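Local coordinates for periplasmic binding protein/LacI transcriptional regulator (Shewanella sp. ANA-3, PDB 5OCP), which binds L-arabinofuranose in both anomeric forms and probably delivers the sugar from the periplasm to its ABC transporter, at residues F99-E110 against Q265-G273. Sequence-based numbering, arbitrary orientation.
Sequences FLTRIASDFSEE and QAKLISTTG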
loop_
_atom_site.group_PDB
_atom_site.type_symbol
_atom_site.label_atom_id
_atom_site.label_comp_id
_atom_site.label_asym_id
_atom_site.label_seq_id
_atom_site.Cartn_x
_atom_site.Cartn_y
_atom_site.Cartn_z
ATOM N N PHE A 99 13.792 -9.635 13.950
ATOM C CA PHE A 99 12.418 -9.880 13.694
ATOM C C PHE A 99 12.190 -11.386 13.404
ATOM O O PHE A 99 13.127 -12.143 13.022
ATOM C CB PHE A 99 11.919 -8.917 12.591
ATOM C CG PHE A 99 12.519 -9.174 11.252
ATOM C CD1 PHE A 99 11.922 -10.089 10.381
ATOM C CD2 PHE A 99 13.672 -8.498 10.873
ATOM C CE1 PHE A 99 12.498 -10.338 9.160
ATOM C CE2 PHE A 99 14.297 -8.778 9.678
ATOM C CZ PHE A 99 13.689 -9.718 8.811
ATOM N N LEU A 100 10.992 -11.827 13.615
ATOM C CA LEU A 100 10.585 -13.159 13.412
ATOM C C LEU A 100 10.413 -13.376 11.901
ATOM O O LEU A 100 10.975 -14.286 11.358
ATOM C CB LEU A 100 9.305 -13.439 14.192
ATOM C CG LEU A 100 8.629 -14.756 14.007
ATOM C CD1 LEU A 100 9.552 -15.973 14.308
ATOM C CD2 LEU A 100 7.377 -14.915 14.781
ATOM N N THR A 101 9.628 -12.519 11.256
ATOM C CA THR A 101 9.396 -12.634 9.821
ATOM C C THR A 101 8.650 -11.424 9.270
ATOM O O THR A 101 8.174 -10.576 10.026
ATOM C CB THR A 101 8.605 -13.910 9.479
ATOM O OG1 THR A 101 8.602 -14.108 8.059
ATOM C CG2 THR A 101 7.172 -13.797 9.974
ATOM N N ARG A 102 8.553 -11.351 7.946
ATOM C CA ARG A 102 7.866 -10.248 7.285
ATOM C C ARG A 102 6.790 -10.765 6.334
ATOM O O ARG A 102 7.056 -11.615 5.485
ATOM C CB ARG A 102 8.864 -9.373 6.524
ATOM C CG ARG A 102 8.219 -8.395 5.556
ATOM C CD ARG A 102 9.197 -7.310 5.135
ATOM N NE ARG A 102 8.553 -6.276 4.330
ATOM C CZ ARG A 102 8.639 -6.198 3.006
ATOM N NH1 ARG A 102 9.344 -7.096 2.332
ATOM N NH2 ARG A 102 8.020 -5.222 2.355
ATOM N N ILE A 103 5.576 -10.246 6.485
ATOM C CA ILE A 103 4.460 -10.651 5.647
ATOM C C ILE A 103 4.197 -9.486 4.710
ATOM O O ILE A 103 3.909 -8.414 5.173
ATOM C CB ILE A 103 3.201 -10.921 6.435
ATOM C CG1 ILE A 103 3.451 -11.834 7.632
ATOM C CG2 ILE A 103 2.111 -11.429 5.499
ATOM C CD1 ILE A 103 4.252 -13.119 7.347
ATOM N N ALA A 104 4.379 -9.669 3.390
ATOM C CA ALA A 104 4.283 -8.540 2.507
ATOM C C ALA A 104 3.933 -9.006 1.085
ATOM O O ALA A 104 4.195 -10.149 0.731
ATOM C CB ALA A 104 5.558 -7.734 2.524
ATOM N N SER A 105 3.417 -8.104 0.278
ATOM C CA SER A 105 3.423 -8.310 -1.166
ATOM C C SER A 105 4.762 -7.883 -1.726
ATOM O O SER A 105 5.635 -7.312 -1.019
ATOM C CB SER A 105 2.289 -7.501 -1.828
ATOM O OG SER A 105 2.604 -6.113 -1.589
ATOM N N ASP A 106 5.000 -8.258 -2.980
ATOM C CA ASP A 106 6.192 -7.851 -3.707
ATOM C C ASP A 106 5.846 -6.545 -4.491
ATOM O O ASP A 106 5.272 -6.558 -5.573
ATOM C CB ASP A 106 6.692 -8.945 -4.632
ATOM C CG ASP A 106 7.981 -8.543 -5.386
ATOM O OD1 ASP A 106 8.333 -7.339 -5.485
ATOM O OD2 ASP A 106 8.576 -9.469 -6.006
ATOM N N PHE A 107 6.211 -5.428 -3.871
ATOM C CA PHE A 107 5.923 -4.120 -4.443
ATOM C C PHE A 107 6.572 -3.918 -5.811
ATOM O O PHE A 107 5.991 -3.277 -6.661
ATOM C CB PHE A 107 6.420 -2.997 -3.501
ATOM C CG PHE A 107 5.765 -2.961 -2.171
ATOM C CD1 PHE A 107 4.389 -2.723 -2.068
ATOM C CD2 PHE A 107 6.515 -3.021 -1.019
ATOM C CE1 PHE A 107 3.776 -2.620 -0.842
ATOM C CE2 PHE A 107 5.921 -2.922 0.231
ATOM C CZ PHE A 107 4.544 -2.758 0.314
ATOM N N SER A 108 7.804 -4.451 -6.009
ATOM C CA SER A 108 8.473 -4.364 -7.351
ATOM C C SER A 108 7.698 -5.131 -8.396
ATOM O O SER A 108 7.475 -4.619 -9.482
ATOM C CB SER A 108 9.919 -4.901 -7.311
ATOM O OG SER A 108 10.655 -4.115 -6.442
ATOM N N GLU A 109 7.085 -6.260 -7.992
ATOM C CA GLU A 109 6.262 -7.051 -8.889
ATOM C C GLU A 109 4.972 -6.290 -9.237
ATOM O O GLU A 109 4.528 -6.304 -10.390
ATOM C CB GLU A 109 5.927 -8.436 -8.313
ATOM C CG GLU A 109 5.032 -9.232 -9.224
ATOM C CD GLU A 109 4.682 -10.648 -8.696
ATOM O OE1 GLU A 109 5.431 -11.223 -7.840
ATOM O OE2 GLU A 109 3.650 -11.210 -9.158
ATOM N N GLU A 110 4.411 -5.589 -8.248
ATOM C CA GLU A 110 3.200 -4.778 -8.482
ATOM C C GLU A 110 3.511 -3.718 -9.548
ATOM O O GLU A 110 2.774 -3.573 -10.538
ATOM C CB GLU A 110 2.708 -4.099 -7.221
ATOM C CG GLU A 110 2.162 -5.053 -6.181
ATOM C CD GLU A 110 1.980 -4.429 -4.808
ATOM O OE1 GLU A 110 2.286 -3.259 -4.524
ATOM O OE2 GLU A 110 1.520 -5.154 -3.944
ATOM N N GLN A 265 11.377 -20.937 10.519
ATOM C CA GLN A 265 10.537 -19.826 10.042
ATOM C C GLN A 265 11.265 -18.951 9.032
ATOM O O GLN A 265 12.243 -18.306 9.356
ATOM C CB GLN A 265 10.120 -18.936 11.208
ATOM C CG GLN A 265 9.284 -17.744 10.817
ATOM C CD GLN A 265 7.929 -18.096 10.258
ATOM O OE1 GLN A 265 7.087 -18.719 10.933
ATOM N NE2 GLN A 265 7.670 -17.654 9.009
ATOM N N ALA A 266 10.746 -18.913 7.818
ATOM C CA ALA A 266 11.292 -18.032 6.810
ATOM C C ALA A 266 11.115 -16.589 7.207
ATOM O O ALA A 266 10.125 -16.270 7.845
ATOM C CB ALA A 266 10.616 -18.268 5.488
ATOM N N LYS A 267 12.015 -15.748 6.722
ATOM C CA LYS A 267 12.096 -14.339 7.068
ATOM C C LYS A 267 11.198 -13.477 6.213
ATOM O O LYS A 267 10.883 -12.350 6.603
ATOM C CB LYS A 267 13.525 -13.806 6.997
ATOM C CG LYS A 267 14.412 -14.492 8.031
ATOM C CD LYS A 267 14.051 -14.009 9.402
ATOM C CE LYS A 267 15.081 -14.439 10.438
ATOM N NZ LYS A 267 14.658 -14.059 11.831
ATOM N N LEU A 268 10.756 -13.997 5.093
ATOM C CA LEU A 268 9.738 -13.307 4.234
ATOM C C LEU A 268 8.765 -14.256 3.676
ATOM O O LEU A 268 9.190 -15.284 3.105
ATOM C CB LEU A 268 10.482 -12.583 3.052
ATOM C CG LEU A 268 9.602 -11.890 2.012
ATOM C CD1 LEU A 268 8.798 -10.758 2.665
ATOM C CD2 LEU A 268 10.483 -11.318 0.888
ATOM N N ILE A 269 7.441 -13.976 3.825
ATOM C CA ILE A 269 6.364 -14.782 3.327
ATOM C C ILE A 269 5.572 -13.758 2.441
ATOM O O ILE A 269 5.125 -12.692 2.938
ATOM C CB ILE A 269 5.443 -15.216 4.465
ATOM C CG1 ILE A 269 6.184 -16.036 5.537
ATOM C CG2 ILE A 269 4.255 -15.893 3.913
ATOM C CD1 ILE A 269 6.806 -17.230 4.976
ATOM N N SER A 270 5.462 -14.026 1.153
ATOM C CA SER A 270 4.951 -13.024 0.260
ATOM C C SER A 270 4.029 -13.593 -0.799
ATOM O O SER A 270 4.337 -14.608 -1.390
ATOM C CB SER A 270 6.155 -12.338 -0.363
ATOM O OG SER A 270 5.790 -11.314 -1.297
ATOM N N THR A 271 2.961 -12.831 -1.145
ATOM C CA THR A 271 2.104 -13.154 -2.281
ATOM C C THR A 271 1.647 -11.793 -2.830
ATOM O O THR A 271 1.443 -10.881 -2.003
ATOM C CB THR A 271 0.823 -13.938 -1.883
ATOM O OG1 THR A 271 1.203 -15.230 -1.385
ATOM C CG2 THR A 271 -0.091 -14.166 -3.036
ATOM N N THR A 272 1.561 -11.699 -4.144
ATOM C CA THR A 272 1.243 -10.433 -4.826
ATOM C C THR A 272 -0.051 -10.600 -5.601
ATOM O O THR A 272 -0.345 -11.661 -6.138
ATOM C CB THR A 272 2.442 -10.012 -5.685
ATOM O OG1 THR A 272 3.581 -9.898 -4.815
ATOM C CG2 THR A 272 2.246 -8.691 -6.424
ATOM N N GLY A 273 -0.835 -9.538 -5.664
ATOM C CA GLY A 273 -2.088 -9.558 -6.363
ATOM C C GLY A 273 -1.971 -9.453 -7.875
ATOM O O GLY A 273 -0.916 -9.178 -8.485
HETATM O O HOH W 1 12.559 -16.282 11.991
HETATM O O HOH W 2 8.051 -9.549 -1.238
HETATM O O HOH W 3 -0.363 -7.097 -4.266
#
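Arg102 and Ile269 join strand 101-104 to the parallel edge strand 268-270 by main-chain bonds: Arg102 N to Lys267 O, a straighter one from Ile269 N to Arg102 O (168° at the hydrogen), and Ala104 N to Ile269 O.

Side chains add bonds around this pairing. Lys267, bent at chi2 (-72°), is long enough for NZ to reach back to Phe99 O at 2.7 Å, and a water links NZ to Leu100 O. With alanine in place of this lysine, the Phe99 carbonyl would probably lose a charged donor, and ring atom CE1 its neighbouring methylene. Thr101 OG1, opposite its own N (chi1 -170°), donates to Ala266 O (2.7 Å), which also accepts from Gln265 NE2. Ser270 OG, on a short arm, reaches Ala104 O from above the carbonyl plane.

Apolar branches pack on each sheet face: Ile103 CD1 against Ile269 CB (3.8 Å), and Leu268 CD1 beside the extended Arg102, whose NE binds Arg89 O.

At the helix start, threonine serves twice: Thr272 OG1 accepts from Asp106 N (2.8 Å), while its methyl CG2 meets Glu110 CG (3.6 Å). Asp106, the N-cap, accepts from Glu109 N; Glu110 pairs with Arg143 of the sugar pocket. Hydroxyls and an ammonium thus extend the pairing beyond the main-chain bonds, holding together two interlobe connections of a type I periplasmic binding protein fold near the sugar cleft.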